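Side-chain contacts in enoyl-CoA hydratase (Geobacillus kaustophilus, PDB 2PPY), which probably hydrates the double bond of enoyl-CoA thioesters, the second step of fatty-acid beta-oxidation, as a hexameric member of the crotonase family: residues A42-I47 with N91-K96; A106-H111 with G133-P138; C123-M128 with R198-K203; E171-Q176 with I181-R186. All blocks are in the same frame, centred on the assembly; numbering follows the deposited sequence.

Interaction 1. Residues A42-I47 with N91-K96; sequences AAIDDI and NETLDK
Two near-parallel helices of the crotonase fold, 34-48 and 80-99, meet here through a methyl contact, Ile44 on Thr93, beside a charged pair, Asp45 with Lys96. The short axes run 10.2 Å apart at 28°, and the backbones come nearest at Ile44 and Lys96, whose CA atoms are 7.7 Å apart. The CB of Ile44 points toward the partner helix. Its CG1 branch, anti to the carbonyl carbon (chi1 -64°), runs out extended, and the CD1 tip lies 3.9 Å from Thr93 CG2 and close to the backbone carbonyl of the same threonine. The other branch, CG2, rests on the root of the lysine chain, 4.2 Å from Lys96 CB. Thr93 presents its methyl to Ile44 CD1, while OG1 hydrogen-bonds to Phe89 O, one turn back in its own helix. Lys96 bends at its third side-chain torsion and carries its ammonium group back across the gap to Asp45, the two side chains meeting at about a right angle. Asn41 OD1, one turn before Asp45, takes a second hydrogen bond from NZ, so two acceptors of helix 34-48 hold the lysine end, and the carboxylate would probably favour its charged form. Glu92 of a third subunit packs on Lys96, which places the pair beside a subunit boundary, and a bound di(hydroxyethyl)ether lies near Asp45. The salt bridge is short, Lys96 NZ to Asp45 OD1 2.7 Å, and NZ meets this oxygen on its syn side, 21° out of the carboxylate plane.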
loop_
_atom_site.group_PDB
_atom_site.type_symbol
_atom_site.label_atom_id
_atom_site.label_comp_id
_atom_site.label_asym_id
_atom_site.label_seq_id
_atom_site.Cartn_x
_atom_site.Cartn_y
_atom_site.Cartn_z
ATOM N N ALA A 42 -5.379 -6.077 -29.599
ATOM C CA ALA A 42 -6.506 -6.817 -30.168
ATOM C C ALA A 42 -6.320 -8.320 -29.981
ATOM O O ALA A 42 -7.278 -9.042 -29.705
ATOM C CB ALA A 42 -6.656 -6.491 -31.648
ATOM N N ALA A 43 -5.083 -8.787 -30.135
ATOM C CA ALA A 43 -4.778 -10.205 -29.977
ATOM C C ALA A 43 -5.067 -10.628 -28.541
ATOM O O ALA A 43 -5.627 -11.698 -28.289
ATOM C CB ALA A 43 -3.317 -10.464 -30.314
ATOM N N ILE A 44 -4.680 -9.775 -27.598
ATOM C CA ILE A 44 -4.916 -10.051 -26.188
ATOM C C ILE A 44 -6.417 -10.157 -25.923
ATOM O O ILE A 44 -6.876 -11.131 -25.316
ATOM C CB ILE A 44 -4.305 -8.946 -25.296
ATOM C CG1 ILE A 44 -2.780 -8.946 -25.461
ATOM C CG2 ILE A 44 -4.679 -9.180 -23.846
ATOM C CD1 ILE A 44 -2.064 -7.879 -24.670
ATOM N N ASP A 45 -7.182 -9.168 -26.384
ATOM C CA ASP A 45 -8.631 -9.190 -26.187
ATOM C C ASP A 45 -9.242 -10.431 -26.830
ATOM O O ASP A 45 -10.068 -11.115 -26.223
ATOM C CB ASP A 45 -9.292 -7.937 -26.774
ATOM C CG ASP A 45 -9.038 -6.697 -25.944
ATOM O OD1 ASP A 45 -8.812 -6.833 -24.725
ATOM O OD2 ASP A 45 -9.081 -5.583 -26.505
ATOM N N ASP A 46 -8.830 -10.720 -28.060
ATOM C CA ASP A 46 -9.334 -11.891 -28.768
ATOM C C ASP A 46 -9.080 -13.161 -27.969
ATOM O O ASP A 46 -9.990 -13.955 -27.742
ATOM C CB ASP A 46 -8.658 -12.036 -30.127
ATOM C CG ASP A 46 -9.062 -13.317 -30.833
ATOM O OD1 ASP A 46 -10.225 -13.404 -31.277
ATOM O OD2 ASP A 46 -8.224 -14.240 -30.931
ATOM N N ILE A 47 -7.831 -13.347 -27.554
ATOM C CA ILE A 47 -7.446 -14.525 -26.794
ATOM C C ILE A 47 -8.199 -14.642 -25.474
ATOM O O ILE A 47 -8.552 -15.748 -25.057
ATOM C CB ILE A 47 -5.922 -14.538 -26.545
ATOM C CG1 ILE A 47 -5.191 -14.655 -27.889
ATOM C CG2 ILE A 47 -5.546 -15.699 -25.634
ATOM C CD1 ILE A 47 -3.691 -14.509 -27.813
ATOM N N ASN A 91 1.479 0.948 -22.329
ATOM C CA ASN A 91 1.512 0.486 -20.948
ATOM C C ASN A 91 0.221 -0.227 -20.557
ATOM O O ASN A 91 0.256 -1.316 -19.984
ATOM C CB ASN A 91 1.774 1.658 -19.995
ATOM C CG ASN A 91 3.247 1.989 -19.871
ATOM O OD1 ASN A 91 4.064 1.112 -19.604
ATOM N ND2 ASN A 91 3.594 3.261 -20.052
ATOM N N GLU A 92 -0.917 0.382 -20.872
ATOM C CA GLU A 92 -2.202 -0.223 -20.551
ATOM C C GLU A 92 -2.343 -1.562 -21.268
ATOM O O GLU A 92 -2.945 -2.501 -20.743
ATOM C CB GLU A 92 -3.347 0.719 -20.944
ATOM C CG GLU A 92 -3.304 2.052 -20.199
ATOM C CD GLU A 92 -4.481 2.956 -20.516
ATOM O OE1 GLU A 92 -4.920 2.968 -21.683
ATOM O OE2 GLU A 92 -4.954 3.668 -19.600
ATOM N N THR A 93 -1.779 -1.654 -22.469
ATOM C CA THR A 93 -1.848 -2.902 -23.219
ATOM C C THR A 93 -1.044 -3.960 -22.465
ATOM O O THR A 93 -1.537 -5.056 -22.202
ATOM C CB THR A 93 -1.276 -2.741 -24.638
ATOM O OG1 THR A 93 -2.080 -1.805 -25.370
ATOM C CG2 THR A 93 -1.269 -4.089 -25.370
ATOM N N LEU A 94 0.190 -3.623 -22.106
ATOM C CA LEU A 94 1.025 -4.563 -21.374
ATOM C C LEU A 94 0.378 -4.920 -20.033
ATOM O O LEU A 94 0.458 -6.063 -19.591
ATOM C CB LEU A 94 2.427 -3.980 -21.152
ATOM C CG LEU A 94 3.288 -3.765 -22.407
ATOM C CD1 LEU A 94 4.721 -3.448 -21.976
ATOM C CD2 LEU A 94 3.276 -5.022 -23.297
ATOM N N ASP A 95 -0.278 -3.952 -19.399
ATOM C CA ASP A 95 -0.927 -4.200 -18.111
ATOM C C ASP A 95 -1.996 -5.294 -18.185
ATOM O O ASP A 95 -2.238 -6.000 -17.202
ATOM C CB ASP A 95 -1.587 -2.921 -17.564
ATOM C CG ASP A 95 -0.594 -1.802 -17.295
ATOM O OD1 ASP A 95 0.587 -2.091 -17.011
ATOM O OD2 ASP A 95 -1.009 -0.623 -17.350
ATOM N N LYS A 96 -2.642 -5.423 -19.341
ATOM C CA LYS A 96 -3.703 -6.412 -19.526
ATOM C C LYS A 96 -3.279 -7.876 -19.356
ATOM O O LYS A 96 -4.094 -8.725 -19.003
ATOM C CB LYS A 96 -4.357 -6.203 -20.897
ATOM C CG LYS A 96 -5.023 -4.831 -21.009
ATOM C CD LYS A 96 -5.545 -4.502 -22.404
ATOM C CE LYS A 96 -6.791 -5.300 -22.761
ATOM N NZ LYS A 96 -7.532 -4.651 -23.885
#

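Interaction 2. Residues A106-H111 with G133-P138; sequences ACLEGH and GKIGLP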
loop_
_atom_site.group_PDB
_atom_site.type_symbol
_atom_site.label_atom_id
_atom_site.label_comp_id
_atom_site.label_asym_id
_atom_site.label_seq_id
_atom_site.Cartn_x
_atom_site.Cartn_y
_atom_site.Cartn_z
ATOM N N ALA A 106 7.199 -15.330 -22.681
ATOM C CA ALA A 106 7.978 -14.636 -23.695
ATOM C C ALA A 106 9.078 -15.584 -24.160
ATOM O O ALA A 106 9.938 -15.972 -23.371
ATOM C CB ALA A 106 8.594 -13.382 -23.112
ATOM N N CYS A 107 9.038 -15.970 -25.431
ATOM C CA CYS A 107 10.049 -16.867 -25.979
ATOM C C CYS A 107 11.131 -15.999 -26.608
ATOM O O CYS A 107 10.987 -15.541 -27.740
ATOM C CB CYS A 107 9.435 -17.787 -27.036
ATOM S SG CYS A 107 10.570 -19.072 -27.636
ATOM N N LEU A 108 12.216 -15.781 -25.873
ATOM C CA LEU A 108 13.295 -14.929 -26.353
ATOM C C LEU A 108 14.394 -15.685 -27.103
ATOM O O LEU A 108 15.170 -16.439 -26.511
ATOM C CB LEU A 108 13.883 -14.160 -25.167
ATOM C CG LEU A 108 12.832 -13.442 -24.304
ATOM C CD1 LEU A 108 13.514 -12.800 -23.097
ATOM C CD2 LEU A 108 12.096 -12.384 -25.134
ATOM N N GLU A 109 14.453 -15.471 -28.416
ATOM C CA GLU A 109 15.447 -16.130 -29.257
ATOM C C GLU A 109 16.455 -15.153 -29.844
ATOM O O GLU A 109 17.417 -15.562 -30.490
ATOM C CB GLU A 109 14.758 -16.894 -30.388
ATOM C CG GLU A 109 14.023 -18.140 -29.933
ATOM C CD GLU A 109 13.236 -18.785 -31.054
ATOM O OE1 GLU A 109 12.202 -18.213 -31.460
ATOM O OE2 GLU A 109 13.653 -19.860 -31.535
ATOM N N GLY A 110 16.233 -13.862 -29.621
ATOM C CA GLY A 110 17.145 -12.856 -30.137
ATOM C C GLY A 110 17.271 -11.679 -29.191
ATOM O O GLY A 110 16.810 -11.740 -28.054
ATOM N N HIS A 111 17.896 -10.605 -29.659
ATOM C CA HIS A 111 18.073 -9.412 -28.842
ATOM C C HIS A 111 16.740 -8.956 -28.270
ATOM O O HIS A 111 15.754 -8.814 -28.999
ATOM C CB HIS A 111 18.692 -8.284 -29.673
ATOM C CG HIS A 111 20.099 -8.553 -30.109
ATOM N ND1 HIS A 111 20.497 -8.478 -31.427
ATOM C CD2 HIS A 111 21.201 -8.896 -29.402
ATOM C CE1 HIS A 111 21.786 -8.766 -31.511
ATOM N NE2 HIS A 111 22.234 -9.022 -30.300
ATOM N N GLY A 133 21.589 -13.420 -27.591
ATOM C CA GLY A 133 22.155 -12.089 -27.727
ATOM C C GLY A 133 22.160 -11.222 -26.485
ATOM O O GLY A 133 22.565 -11.665 -25.408
ATOM N N LYS A 134 21.701 -9.982 -26.644
ATOM C CA LYS A 134 21.670 -8.994 -25.561
ATOM C C LYS A 134 20.287 -8.766 -24.967
ATOM O O LYS A 134 19.273 -8.824 -25.664
ATOM C CB LYS A 134 22.171 -7.637 -26.062
ATOM C CG LYS A 134 23.489 -7.637 -26.817
ATOM C CD LYS A 134 23.755 -6.236 -27.364
ATOM C CE LYS A 134 25.046 -6.154 -28.159
ATOM N NZ LYS A 134 25.276 -4.774 -28.681
ATOM N N ILE A 135 20.257 -8.485 -23.671
ATOM C CA ILE A 135 19.004 -8.203 -22.986
ATOM C C ILE A 135 19.267 -7.073 -21.991
ATOM O O ILE A 135 20.214 -7.133 -21.205
ATOM C CB ILE A 135 18.453 -9.473 -22.274
ATOM C CG1 ILE A 135 17.155 -9.139 -21.534
ATOM C CG2 ILE A 135 19.503 -10.047 -21.333
ATOM C CD1 ILE A 135 16.379 -10.364 -21.102
ATOM N N GLY A 136 18.444 -6.028 -22.057
ATOM C CA GLY A 136 18.602 -4.886 -21.172
ATOM C C GLY A 136 17.756 -3.691 -21.581
ATOM O O GLY A 136 16.921 -3.788 -22.482
ATOM N N LEU A 137 17.977 -2.558 -20.920
ATOM C CA LEU A 137 17.228 -1.334 -21.189
ATOM C C LEU A 137 18.192 -0.172 -21.461
ATOM O O LEU A 137 18.603 0.536 -20.541
ATOM C CB LEU A 137 16.343 -1.007 -19.986
ATOM C CG LEU A 137 15.302 -2.050 -19.551
ATOM C CD1 LEU A 137 14.682 -1.629 -18.228
ATOM C CD2 LEU A 137 14.229 -2.203 -20.614
ATOM N N PRO A 138 18.563 0.039 -22.735
ATOM C CA PRO A 138 19.486 1.116 -23.100
ATOM C C PRO A 138 18.884 2.492 -23.403
ATOM O O PRO A 138 19.582 3.362 -23.917
ATOM C CB PRO A 138 20.206 0.535 -24.309
ATOM C CG PRO A 138 19.102 -0.187 -25.006
ATOM C CD PRO A 138 18.362 -0.883 -23.870
#
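His111 turns its CG anti to the carbonyl carbon (chi1 -67°), and Lys134 does the same (chi1 -50°), which sets imidazole and lysine chain side by side, pointing the same way. The histidine edge meets the lysine backbone: CD2 is 3.0 Å from Lys134 N, near the ring plane, a close approach of a carbon and not a hydrogen bond. Lys134 CG lies 3.7 Å from the same CD2, and Gly133 CA approaches the ring obliquely. Gly133 has positive phi, a backbone that suits a residue without CB, and a CB there would also run into His111 CD2. Short strands 111-113 and 135-136 pair in parallel as a two-stranded sheet beside the main sheet of this crotonase-fold chain, and a CA-H...O contact, His111 CA to Lys134 O 3.4 Å, marks the start of that pairing. An alanine in place of His111 would remove the ring, which is likely to leave Gly133 and the lysine stem uncovered on this side and Phe65 without its edge-to-face partner. Deeper in, Leu108, from the end of strand 103-108, reaches Ile135 through methyl groups, CD1 to CD1 4.3 Å.

Interaction 3. Residues C123-M128 with R198-K203; sequences CDLRFM and REYARK
One face of the Tyr200 ring takes the edge of Phe127 in a T-shaped (edge-to-face) stack: Phe127 CZ stands 3.6 Å above the tyrosine plane, over its centre. The centroids are 4.9 Å apart and the planes make 74°. Phe127 CE2, next to CZ on the same edge, leans toward the root of the tyrosine ring, 3.7 Å from Tyr200 CG. Leu125, two residues earlier on the strand, approaches the far end of the ring obliquely, with CD1 3.7 Å from Tyr200 CE1 and 3.5 Å from Tyr200 OH. Tyr200 reaches the strand because its CG is anti to the backbone N (chi1 -177°), which swings the ring out from the helix toward Leu125 and Phe127. Its hydroxyl is hydrogen-bonded to Asp165 OD1 of the fourth subunit, so the ring is held at its tip by a neighbouring chain and over one face by its own. A leucine in place of Tyr200 would probably leave the Phe127 edge without an aromatic face and Asp165 of the fourth subunit without its hydroxyl partner. Phe127 also makes an edge-to-face pair with Phe188, and Ile105 touches both Phe127 and Tyr200. The contact thus lays helix 193-205 against one side of the main crotonase sheet, where strand 125-129 runs parallel between strands 103-108 and 186-188, while Ala201 and Arg198 extend the same helix over strand 55-60.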
loop_
_atom_site.group_PDB
_atom_site.type_symbol
_atom_site.label_atom_id
_atom_site.label_comp_id
_atom_site.label_asym_id
_atom_site.label_seq_id
_atom_site.Cartn_x
_atom_site.Cartn_y
_atom_site.Cartn_z
ATOM N N CYS A 123 5.122 -10.089 -19.401
ATOM C CA CYS A 123 4.640 -11.463 -19.513
ATOM C C CYS A 123 4.890 -12.177 -18.183
ATOM O O CYS A 123 5.704 -11.725 -17.379
ATOM C CB CYS A 123 5.367 -12.196 -20.644
ATOM S SG CYS A 123 5.045 -11.528 -22.294
ATOM N N ASP A 124 4.195 -13.289 -17.958
ATOM C CA ASP A 124 4.329 -14.051 -16.714
ATOM C C ASP A 124 5.668 -14.774 -16.577
ATOM O O ASP A 124 6.182 -14.930 -15.468
ATOM C CB ASP A 124 3.187 -15.073 -16.596
ATOM C CG ASP A 124 1.815 -14.428 -16.695
ATOM O OD1 ASP A 124 1.613 -13.384 -16.044
ATOM O OD2 ASP A 124 0.935 -14.958 -17.413
ATOM N N LEU A 125 6.226 -15.219 -17.700
ATOM C CA LEU A 125 7.498 -15.933 -17.694
ATOM C C LEU A 125 8.347 -15.540 -18.897
ATOM O O LEU A 125 7.825 -15.092 -19.910
ATOM C CB LEU A 125 7.255 -17.446 -17.730
ATOM C CG LEU A 125 6.446 -18.102 -16.610
ATOM C CD1 LEU A 125 5.993 -19.496 -17.048
ATOM C CD2 LEU A 125 7.280 -18.168 -15.341
ATOM N N ARG A 126 9.658 -15.730 -18.778
ATOM C CA ARG A 126 10.591 -15.413 -19.854
ATOM C C ARG A 126 11.604 -16.541 -20.041
ATOM O O ARG A 126 12.335 -16.871 -19.111
ATOM C CB ARG A 126 11.331 -14.109 -19.536
ATOM C CG ARG A 126 10.461 -12.852 -19.624
ATOM C CD ARG A 126 11.011 -11.747 -18.733
ATOM N NE ARG A 126 10.854 -12.096 -17.323
ATOM C CZ ARG A 126 9.687 -12.115 -16.684
ATOM N NH1 ARG A 126 8.568 -11.796 -17.327
ATOM N NH2 ARG A 126 9.631 -12.474 -15.409
ATOM N N PHE A 127 11.625 -17.136 -21.235
ATOM C CA PHE A 127 12.566 -18.215 -21.566
ATOM C C PHE A 127 13.475 -17.684 -22.672
ATOM O O PHE A 127 12.994 -17.147 -23.668
ATOM C CB PHE A 127 11.834 -19.471 -22.071
ATOM C CG PHE A 127 10.875 -20.083 -21.071
ATOM C CD1 PHE A 127 10.965 -19.792 -19.708
ATOM C CD2 PHE A 127 9.885 -20.969 -21.497
ATOM C CE1 PHE A 127 10.074 -20.371 -18.785
ATOM C CE2 PHE A 127 8.993 -21.554 -20.586
ATOM C CZ PHE A 127 9.090 -21.255 -19.226
HETATM N N MSE A 128 14.785 -17.838 -22.512
HETATM C CA MSE A 128 15.722 -17.317 -23.504
HETATM C C MSE A 128 16.745 -18.326 -24.026
HETATM O O MSE A 128 17.176 -19.215 -23.295
HETATM C CB MSE A 128 16.440 -16.107 -22.901
HETATM C CG MSE A 128 17.364 -15.357 -23.838
HETATM SE SE MSE A 128 17.814 -13.637 -23.072
HETATM C CE MSE A 128 17.609 -12.524 -24.641
ATOM N N ARG A 198 7.566 -24.596 -26.052
ATOM C CA ARG A 198 6.296 -25.217 -26.433
ATOM C C ARG A 198 6.003 -26.437 -25.571
ATOM O O ARG A 198 4.849 -26.713 -25.243
ATOM C CB ARG A 198 6.320 -25.625 -27.910
ATOM C CG ARG A 198 6.040 -24.477 -28.863
ATOM C CD ARG A 198 6.486 -24.781 -30.280
ATOM N NE ARG A 198 6.166 -23.679 -31.180
ATOM C CZ ARG A 198 6.806 -23.429 -32.319
ATOM N NH1 ARG A 198 7.811 -24.206 -32.703
ATOM N NH2 ARG A 198 6.444 -22.396 -33.070
ATOM N N GLU A 199 7.055 -27.166 -25.212
ATOM C CA GLU A 199 6.911 -28.352 -24.376
ATOM C C GLU A 199 6.393 -27.949 -22.998
ATOM O O GLU A 199 5.556 -28.637 -22.416
ATOM C CB GLU A 199 8.259 -29.063 -24.246
ATOM C CG GLU A 199 8.236 -30.309 -23.384
ATOM C CD GLU A 199 9.573 -31.028 -23.380
ATOM O OE1 GLU A 199 10.024 -31.442 -24.470
ATOM O OE2 GLU A 199 10.173 -31.178 -22.292
ATOM N N TYR A 200 6.890 -26.825 -22.488
ATOM C CA TYR A 200 6.474 -26.316 -21.185
ATOM C C TYR A 200 5.012 -25.903 -21.259
ATOM O O TYR A 200 4.216 -26.247 -20.386
ATOM C CB TYR A 200 7.348 -25.120 -20.793
ATOM C CG TYR A 200 7.070 -24.525 -19.427
ATOM C CD1 TYR A 200 5.984 -23.674 -19.219
ATOM C CD2 TYR A 200 7.927 -24.773 -18.352
ATOM C CE1 TYR A 200 5.760 -23.074 -17.971
ATOM C CE2 TYR A 200 7.711 -24.182 -17.100
ATOM C CZ TYR A 200 6.626 -23.331 -16.920
ATOM O OH TYR A 200 6.423 -22.718 -15.701
ATOM N N ALA A 201 4.661 -25.173 -22.314
ATOM C CA ALA A 201 3.289 -24.721 -22.505
ATOM C C ALA A 201 2.357 -25.921 -22.663
ATOM O O ALA A 201 1.245 -25.925 -22.133
ATOM C CB ALA A 201 3.197 -23.813 -23.726
ATOM N N ARG A 202 2.807 -26.936 -23.396
ATOM C CA ARG A 202 1.997 -28.131 -23.591
ATOM C C ARG A 202 1.609 -28.744 -22.250
ATOM O O ARG A 202 0.437 -29.056 -22.025
ATOM C CB ARG A 202 2.747 -29.171 -24.437
ATOM C CG ARG A 202 2.751 -28.882 -25.936
ATOM C CD ARG A 202 3.264 -30.081 -26.734
ATOM N NE ARG A 202 4.712 -30.271 -26.626
ATOM C CZ ARG A 202 5.610 -29.627 -27.367
ATOM N NH1 ARG A 202 5.214 -28.746 -28.275
ATOM N NH2 ARG A 202 6.904 -29.864 -27.201
ATOM N N LYS A 203 2.588 -28.911 -21.362
ATOM C CA LYS A 203 2.326 -29.484 -20.044
ATOM C C LYS A 203 1.284 -28.673 -19.273
ATOM O O LYS A 203 0.432 -29.238 -18.584
ATOM C CB LYS A 203 3.615 -29.574 -19.220
ATOM C CG LYS A 203 4.590 -30.664 -19.661
ATOM C CD LYS A 203 5.734 -30.808 -18.657
ATOM C CE LYS A 203 6.670 -31.963 -19.003
ATOM N NZ LYS A 203 7.432 -31.735 -20.262
#

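Interaction 4. Residues E171-Q176 with I181-R186; sequences ETITPQ and IGLVNR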
loop_
_atom_site.group_PDB
_atom_site.type_symbol
_atom_site.label_atom_id
_atom_site.label_comp_id
_atom_site.label_asym_id
_atom_site.label_seq_id
_atom_site.Cartn_x
_atom_site.Cartn_y
_atom_site.Cartn_z
ATOM N N GLU A 171 23.492 -0.503 -19.930
ATOM C CA GLU A 171 24.220 -1.671 -20.397
ATOM C C GLU A 171 23.398 -2.948 -20.432
ATOM O O GLU A 171 22.604 -3.225 -19.536
ATOM C CB GLU A 171 25.487 -1.856 -19.556
ATOM C CG GLU A 171 26.650 -0.992 -20.048
ATOM C CD GLU A 171 27.729 -0.779 -19.005
ATOM O OE1 GLU A 171 28.114 -1.754 -18.327
ATOM O OE2 GLU A 171 28.201 0.370 -18.873
ATOM N N THR A 172 23.595 -3.720 -21.494
ATOM C CA THR A 172 22.888 -4.973 -21.681
ATOM C C THR A 172 23.730 -6.143 -21.171
ATOM O O THR A 172 24.951 -6.040 -21.050
ATOM C CB THR A 172 22.557 -5.191 -23.171
ATOM O OG1 THR A 172 23.771 -5.265 -23.927
ATOM C CG2 THR A 172 21.722 -4.029 -23.702
ATOM N N ILE A 173 23.071 -7.255 -20.865
ATOM C CA ILE A 173 23.764 -8.430 -20.366
ATOM C C ILE A 173 23.474 -9.654 -21.230
ATOM O O ILE A 173 22.734 -9.570 -22.206
ATOM C CB ILE A 173 23.361 -8.721 -18.903
ATOM C CG1 ILE A 173 21.848 -8.931 -18.806
ATOM C CG2 ILE A 173 23.787 -7.563 -18.013
ATOM C CD1 ILE A 173 21.366 -9.276 -17.406
ATOM N N THR A 174 24.055 -10.790 -20.862
ATOM C CA THR A 174 23.866 -12.031 -21.603
ATOM C C THR A 174 22.703 -12.831 -21.033
ATOM O O THR A 174 22.214 -12.542 -19.941
ATOM C CB THR A 174 25.124 -12.927 -21.525
ATOM O OG1 THR A 174 25.356 -13.306 -20.161
ATOM C CG2 THR A 174 26.350 -12.187 -22.057
ATOM N N PRO A 175 22.240 -13.851 -21.778
ATOM C CA PRO A 175 21.131 -14.697 -21.327
ATOM C C PRO A 175 21.493 -15.352 -19.999
ATOM O O PRO A 175 20.669 -15.421 -19.084
ATOM C CB PRO A 175 21.001 -15.722 -22.453
ATOM C CG PRO A 175 21.424 -14.947 -23.659
ATOM C CD PRO A 175 22.637 -14.194 -23.155
ATOM N N GLN A 176 22.734 -15.831 -19.907
ATOM C CA GLN A 176 23.231 -16.478 -18.698
ATOM C C GLN A 176 23.169 -15.530 -17.504
ATOM O O GLN A 176 22.661 -15.893 -16.443
ATOM C CB GLN A 176 24.679 -16.950 -18.887
ATOM C CG GLN A 176 24.879 -18.107 -19.872
ATOM C CD GLN A 176 24.620 -17.719 -21.320
ATOM O OE1 GLN A 176 24.922 -16.602 -21.740
ATOM N NE2 GLN A 176 24.080 -18.653 -22.096
ATOM N N ILE A 181 20.370 -13.382 -12.323
ATOM C CA ILE A 181 19.742 -12.318 -11.541
ATOM C C ILE A 181 18.216 -12.436 -11.530
ATOM O O ILE A 181 17.524 -11.602 -10.941
ATOM C CB ILE A 181 20.133 -10.913 -12.044
ATOM C CG1 ILE A 181 19.595 -10.684 -13.457
ATOM C CG2 ILE A 181 21.642 -10.752 -11.997
ATOM C CD1 ILE A 181 19.810 -9.258 -13.962
ATOM N N GLY A 182 17.698 -13.475 -12.177
ATOM C CA GLY A 182 16.260 -13.684 -12.212
ATOM C C GLY A 182 15.514 -12.911 -13.286
ATOM O O GLY A 182 14.291 -12.800 -13.226
ATOM N N LEU A 183 16.236 -12.383 -14.269
ATOM C CA LEU A 183 15.606 -11.627 -15.352
ATOM C C LEU A 183 14.810 -12.558 -16.272
ATOM O O LEU A 183 13.799 -12.158 -16.848
ATOM C CB LEU A 183 16.663 -10.883 -16.169
ATOM C CG LEU A 183 16.311 -9.473 -16.661
ATOM C CD1 LEU A 183 17.180 -9.149 -17.863
ATOM C CD2 LEU A 183 14.849 -9.365 -17.037
ATOM N N VAL A 184 15.289 -13.790 -16.433
ATOM C CA VAL A 184 14.593 -14.792 -17.245
ATOM C C VAL A 184 14.421 -15.995 -16.338
ATOM O O VAL A 184 15.155 -16.126 -15.355
ATOM C CB VAL A 184 15.404 -15.212 -18.509
ATOM C CG1 VAL A 184 15.645 -13.997 -19.393
ATOM C CG2 VAL A 184 16.732 -15.870 -18.111
ATOM N N ASN A 185 13.459 -16.862 -16.651
ATOM C CA ASN A 185 13.205 -18.056 -15.839
ATOM C C ASN A 185 13.919 -19.305 -16.344
ATOM O O ASN A 185 14.123 -20.257 -15.591
ATOM C CB ASN A 185 11.707 -18.358 -15.782
ATOM C CG ASN A 185 10.893 -17.162 -15.352
ATOM O OD1 ASN A 185 10.625 -16.260 -16.147
ATOM N ND2 ASN A 185 10.502 -17.141 -14.082
ATOM N N ARG A 186 14.280 -19.306 -17.621
ATOM C CA ARG A 186 14.957 -20.449 -18.223
ATOM C C ARG A 186 15.871 -20.013 -19.350
ATOM O O ARG A 186 15.594 -19.039 -20.047
ATOM C CB ARG A 186 13.943 -21.426 -18.823
ATOM C CG ARG A 186 12.956 -22.038 -17.862
ATOM C CD ARG A 186 13.474 -23.331 -17.279
ATOM N NE ARG A 186 12.401 -24.050 -16.600
ATOM C CZ ARG A 186 11.772 -23.603 -15.519
ATOM N NH1 ARG A 186 12.113 -22.436 -14.982
ATOM N NH2 ARG A 186 10.792 -24.315 -14.984
#
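Ile173 and Ile181 meet across the two ends of helix 175-181, a short helix of the crotonase fold that opens with an N-cap at Thr174 and closes in a Schellman motif at Gly182. The two isoleucines share one conformation: in each, CG1 sits between the backbone N and the carbonyl carbon, the crowded position (chi1 58° in Ile173, 65° in Ile181), and chi2 is extended. Each side chain therefore ends in a CD1 directed at the other, and they touch tip to tip, CD1 to CD1 3.8 Å. Leu183, just past the Schellman turn, adds a third methyl, its CD1 lying 4.2 Å from Ile173 CD1. The positive phi of Gly182 (84°) reverses the chain after the helix, so that Leu183 and Val184 come back along it toward the residues that precede it. Ala178 of the intervening helix touches Ile173, Leu183 and Val184, and Ile135 covers the same three, making a small apolar core between helix and strand. Leu154 and Leu157 of helix 150-158 close over Leu183, and Ile158 over Ile181. At the beginning of the helix the backbones come nearest, Pro175 and Val184 having CA atoms 7.7 Å apart. There the valine branch that lies between N and the carbonyl carbon does the touching, Val184 CG2 resting 4.1 Å from Pro175 O.

Interactions 2, 3 and 4 form a connected group, and interaction 1 stands apart, about 18 to 25 Å from them between centres. Interaction 1 closes before the others open along the chain; the segments of interactions 2 and 3 then alternate, and interaction 4 falls between the two halves of interaction 3. Strands 103-108 and 125-129, neighbours in the main sheet, join interactions 2 and 3 through a probable backbone hydrogen bond, Leu108 N to Phe127 O, 2.7 Å. Backbone hydrogen bonds between Ile135 and Ile173 and between Arg126 and Asn185 tie interaction 4 to both. Interactions 3 and 4 also touch the fourth subunit, so this part of the crotonase core continues into the hexamer interface.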